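Local coordinates for secretion protein Snm4 (Mycobacterium xenopi, PDB 7B7J) that probably forms part of the membrane pore complex of the ESX-5 type VII secretion system, to which it contributes a cytosolic ubiquitin-like domain, at residues A21-M26 with L87-Q92; P48-V53 with A63-K68. All blocks are in the same frame, centred on the assembly; numbering follows the deposited sequence.

How the contacts relate
From the N terminus, the chain runs first through strand 20-27, which holds the first half of contact 1, then through strand 30-37 and into helix 42-60, where P48-V53 begins contact 2. After nine intervening residues, A63-K68 turns back on that helix and closes the short loop of contact 2. After strand 70-76, L87-Q92 returns to A21-M26, closing the long loop of contact 1, with contact 2 nested inside it. The two centres are about 18 Å apart, on opposite sides of the chain's centre. Contact 1 ties sheet to late loop and contact 2 ties helix to connection; I25 CD1 meets L49 CD2 at 3.9 Å between them.

Contact 1 (A21-M26 with L87-Q92); sequences AVVAIM and LSLTEQ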
# COMPACT_ATOMS: atom_id res chain seq x y z
N ALA A 21 -1.05 13.15 0.03
CA ALA A 21 -2.32 12.49 -0.36
C ALA A 21 -2.74 11.74 0.89
O ALA A 21 -1.99 10.91 1.45
CB ALA A 21 -2.07 11.59 -1.57
N VAL A 22 -4.01 11.83 1.23
CA VAL A 22 -4.65 11.03 2.29
C VAL A 22 -5.35 9.81 1.61
O VAL A 22 -6.33 10.01 0.84
CB VAL A 22 -5.68 11.96 2.97
CG1 VAL A 22 -6.46 11.12 4.05
CG2 VAL A 22 -5.03 13.19 3.56
N VAL A 23 -4.86 8.61 1.95
CA VAL A 23 -5.28 7.40 1.26
C VAL A 23 -5.79 6.45 2.29
O VAL A 23 -5.21 6.38 3.32
CB VAL A 23 -4.16 6.92 0.40
CG1 VAL A 23 -3.49 7.91 -0.52
CG2 VAL A 23 -3.02 6.35 1.06
N ALA A 24 -6.68 5.62 1.86
CA ALA A 24 -7.15 4.48 2.64
C ALA A 24 -6.43 3.18 2.14
O ALA A 24 -6.48 2.99 0.91
CB ALA A 24 -8.56 4.42 2.45
N ILE A 25 -5.69 2.54 3.01
CA ILE A 25 -5.00 1.27 2.71
C ILE A 25 -5.77 0.06 3.26
O ILE A 25 -6.11 0.10 4.49
CB ILE A 25 -3.51 1.29 3.17
CG1 ILE A 25 -2.85 2.55 2.65
CG2 ILE A 25 -2.84 0.04 2.74
CD1 ILE A 25 -2.63 2.59 1.18
N MET A 26 -6.14 -0.87 2.38
CA MET A 26 -6.80 -2.07 2.91
C MET A 26 -5.69 -3.11 3.10
O MET A 26 -5.02 -3.48 2.06
CB MET A 26 -7.91 -2.52 2.00
CG MET A 26 -8.86 -1.51 1.65
SD MET A 26 -9.85 -1.06 3.14
CE MET A 26 -10.59 -2.54 3.70
N LEU A 87 6.17 5.57 -10.81
CA LEU A 87 5.36 6.81 -10.85
C LEU A 87 4.80 7.06 -9.47
O LEU A 87 4.63 6.15 -8.57
CB LEU A 87 4.25 6.59 -11.88
CG LEU A 87 4.59 6.39 -13.34
CD1 LEU A 87 3.26 6.26 -14.02
CD2 LEU A 87 5.34 7.55 -13.89
N SER A 88 4.55 8.35 -9.25
CA SER A 88 3.89 8.88 -8.04
C SER A 88 2.39 8.47 -7.95
O SER A 88 1.75 8.23 -8.96
CB SER A 88 4.17 10.37 -7.73
OG SER A 88 3.42 11.10 -8.71
N LEU A 89 1.85 8.70 -6.72
CA LEU A 89 0.40 8.72 -6.57
C LEU A 89 -0.23 9.73 -7.53
O LEU A 89 -1.23 9.42 -8.21
CB LEU A 89 0.05 9.06 -5.15
CG LEU A 89 0.43 8.01 -4.13
CD1 LEU A 89 0.40 8.54 -2.65
CD2 LEU A 89 -0.36 6.71 -4.25
N THR A 90 0.26 10.97 -7.47
CA THR A 90 -0.34 12.04 -8.33
C THR A 90 -0.32 11.60 -9.80
O THR A 90 -1.37 11.83 -10.51
CB THR A 90 0.37 13.38 -8.11
OG1 THR A 90 0.18 13.59 -6.71
CG2 THR A 90 -0.04 14.53 -8.98
N GLU A 91 0.81 11.14 -10.25
CA GLU A 91 0.93 10.78 -11.70
C GLU A 91 -0.02 9.68 -12.05
O GLU A 91 -0.38 9.60 -13.28
CB GLU A 91 2.33 10.33 -11.93
CG GLU A 91 3.34 11.48 -12.04
CD GLU A 91 4.81 11.05 -12.10
OE1 GLU A 91 5.25 10.11 -11.42
OE2 GLU A 91 5.62 11.73 -12.72
N GLN A 92 -0.48 8.84 -11.13
CA GLN A 92 -1.33 7.68 -11.36
C GLN A 92 -2.76 8.07 -11.02
O GLN A 92 -3.57 7.15 -10.82
CB GLN A 92 -0.80 6.43 -10.64
CG GLN A 92 0.56 6.14 -11.20
CD GLN A 92 1.07 4.89 -10.59
OE1 GLN A 92 0.77 3.79 -11.16
NE2 GLN A 92 1.95 4.98 -9.63
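The turn that precedes the last strand of this ubiquitin-like fold is plugged into the sheet through L89, which meets A21 and V23 of strand 20-27. The contact is small, burying 83 Å² in all, and wholly apolar. L89 CD1 leads, approaching A21 CB to 4.1 Å, while V23 CG1 lies slightly farther from the same methyl, at 4.5 Å. A21 and V23 are two residues apart on an extended strand, which puts both side chains on one face of the sheet. With its CG anti to the carbonyl carbon (chi1 -68°), L89 reaches out from the turn toward that face. In the beta-grasp arrangement the helix covers this side of the sheet, and L89 also touches I42 and M45 of helix 42-60 as well as L83 and V94. The leucine thus enters the core where strand, helix and loop converge. The turn behind it is held by its own polar groups. S88 OG accepts from E91 N at 3.0 Å, an ST motif, and S88 N in return gives a nearly straight bond (173°) to E91 OE1, on the lone pair facing away from the second carboxylate oxygen. Q92 N closes the turn onto L89 O at 3.1 Å. T90 OG1, hydrogen-bonded to A38 O, ties the turn to the segment between strand 30-37 and the helix.

Contact 2 (P48-V53 with A63-K68); sequences PLLKVV and APLEAK
L50 and L65 meet as branched aliphatic chains, with no ring, amide or carboxylate stacked between them. Among flat groups beside the pair, W73 on strand 70-76 is touched by both leucines, and the side-chain amide of N54 on the helix accepts a hydrogen bond from L65 N through OD1, a polar tie for the loop. Across the contact, one methyl of the helix does most of the work: L50 CD1 lies 3.7 Å from L65 CB and 4.2 Å from L65 CD1, the two side chains crossing at a slant. L50 gets there by its torsion. Its CA-CB bond does not aim directly at A63-K68, but CG lies anti to the backbone N (chi1 -177°), and this carries the branch out to the loop. L65 starts out toward the helix, and a nearly extended chi2 (-172°) carries CD1 on to it. There it also approaches V53 CG1, at 4.4 Å. Since L50 and V53 are three residues apart, they project from neighbouring positions on one flank of helix 42-60, and L65 packs along that flank. L65 also touches L57, one turn farther on, and together with V53 it reaches A27 on strand 20-27. The packing buries 109 Å² without any hydrogen bond between P48-V53 and A63-K68. The loop that leaves the helix is thereby folded back along it before entering strand 70-76, the helix-to-strand connection of the ubiquitin-like beta-grasp fold.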
# COMPACT_ATOMS: atom_id res chain seq x y z
N PRO A 48 8.30 0.59 3.17
CA PRO A 48 7.92 1.44 4.35
C PRO A 48 6.46 1.36 4.84
O PRO A 48 6.19 1.33 6.09
CB PRO A 48 8.40 2.86 3.96
CG PRO A 48 9.53 2.58 3.08
CD PRO A 48 9.22 1.33 2.30
N LEU A 49 5.54 1.27 3.93
CA LEU A 49 4.11 1.16 4.18
C LEU A 49 3.80 -0.20 4.74
O LEU A 49 2.95 -0.19 5.75
CB LEU A 49 3.38 1.49 2.87
CG LEU A 49 1.89 1.54 2.99
CD1 LEU A 49 1.39 2.60 4.05
CD2 LEU A 49 1.18 1.78 1.65
N LEU A 50 4.33 -1.25 4.23
CA LEU A 50 4.10 -2.55 4.87
C LEU A 50 4.48 -2.50 6.39
O LEU A 50 3.83 -3.16 7.24
CB LEU A 50 4.94 -3.58 4.05
CG LEU A 50 4.78 -5.05 4.54
CD1 LEU A 50 3.33 -5.68 4.64
CD2 LEU A 50 5.74 -5.92 3.62
N LYS A 51 5.54 -1.79 6.74
CA LYS A 51 5.97 -1.75 8.16
C LYS A 51 4.94 -0.98 9.01
O LYS A 51 4.63 -1.44 10.10
CB LYS A 51 7.37 -1.15 8.30
CG LYS A 51 8.49 -2.17 8.42
CD LYS A 51 9.74 -1.60 9.02
CE LYS A 51 9.88 -1.89 10.50
NZ LYS A 51 11.28 -2.20 10.86
N VAL A 52 4.46 0.15 8.49
CA VAL A 52 3.46 0.93 9.28
C VAL A 52 2.23 0.06 9.38
O VAL A 52 1.54 0.12 10.43
CB VAL A 52 3.26 2.28 8.50
CG1 VAL A 52 1.95 2.93 8.81
CG2 VAL A 52 4.46 3.14 8.83
N VAL A 53 1.78 -0.52 8.25
CA VAL A 53 0.63 -1.43 8.27
C VAL A 53 0.75 -2.44 9.37
O VAL A 53 -0.27 -2.81 10.09
CB VAL A 53 0.27 -1.90 6.90
CG1 VAL A 53 -0.63 -3.15 6.92
CG2 VAL A 53 -0.20 -0.77 6.05
N ALA A 63 -2.65 -10.95 12.41
CA ALA A 63 -1.34 -11.58 12.09
C ALA A 63 -0.77 -10.60 11.06
O ALA A 63 -1.47 -10.08 10.23
CB ALA A 63 -1.46 -13.03 11.63
N PRO A 64 0.50 -10.25 11.20
CA PRO A 64 1.12 -9.31 10.27
C PRO A 64 1.18 -9.92 8.83
O PRO A 64 1.06 -11.15 8.57
CB PRO A 64 2.54 -9.08 10.84
CG PRO A 64 2.75 -10.16 11.75
CD PRO A 64 1.41 -10.73 12.20
N LEU A 65 1.29 -9.03 7.86
CA LEU A 65 1.32 -9.50 6.46
C LEU A 65 2.71 -10.05 6.20
O LEU A 65 3.68 -9.40 6.62
CB LEU A 65 0.97 -8.34 5.53
CG LEU A 65 -0.45 -7.81 5.59
CD1 LEU A 65 -0.68 -6.80 4.48
CD2 LEU A 65 -1.46 -8.94 5.48
N GLU A 66 2.80 -11.22 5.56
CA GLU A 66 4.13 -11.86 5.39
C GLU A 66 4.29 -12.45 4.00
O GLU A 66 3.29 -12.92 3.42
CB GLU A 66 4.37 -12.96 6.43
CG GLU A 66 4.49 -12.43 7.85
CD GLU A 66 4.65 -13.51 8.91
OE1 GLU A 66 4.48 -14.70 8.58
OE2 GLU A 66 4.95 -13.16 10.07
N ALA A 67 5.52 -12.46 3.51
CA ALA A 67 5.82 -12.97 2.15
C ALA A 67 5.65 -14.49 2.03
O ALA A 67 6.55 -15.20 2.49
CB ALA A 67 7.21 -12.53 1.77
N LYS A 68 4.54 -14.96 1.47
CA LYS A 68 4.34 -16.40 1.11
C LYS A 68 5.59 -16.34 0.18
O LYS A 68 5.92 -15.24 -0.43
CB LYS A 68 2.84 -16.64 0.95
CG LYS A 68 2.51 -18.11 0.65
CD LYS A 68 1.01 -18.40 0.54
CE LYS A 68 0.61 -19.83 0.22
NZ LYS A 68 -0.88 -19.95 0.14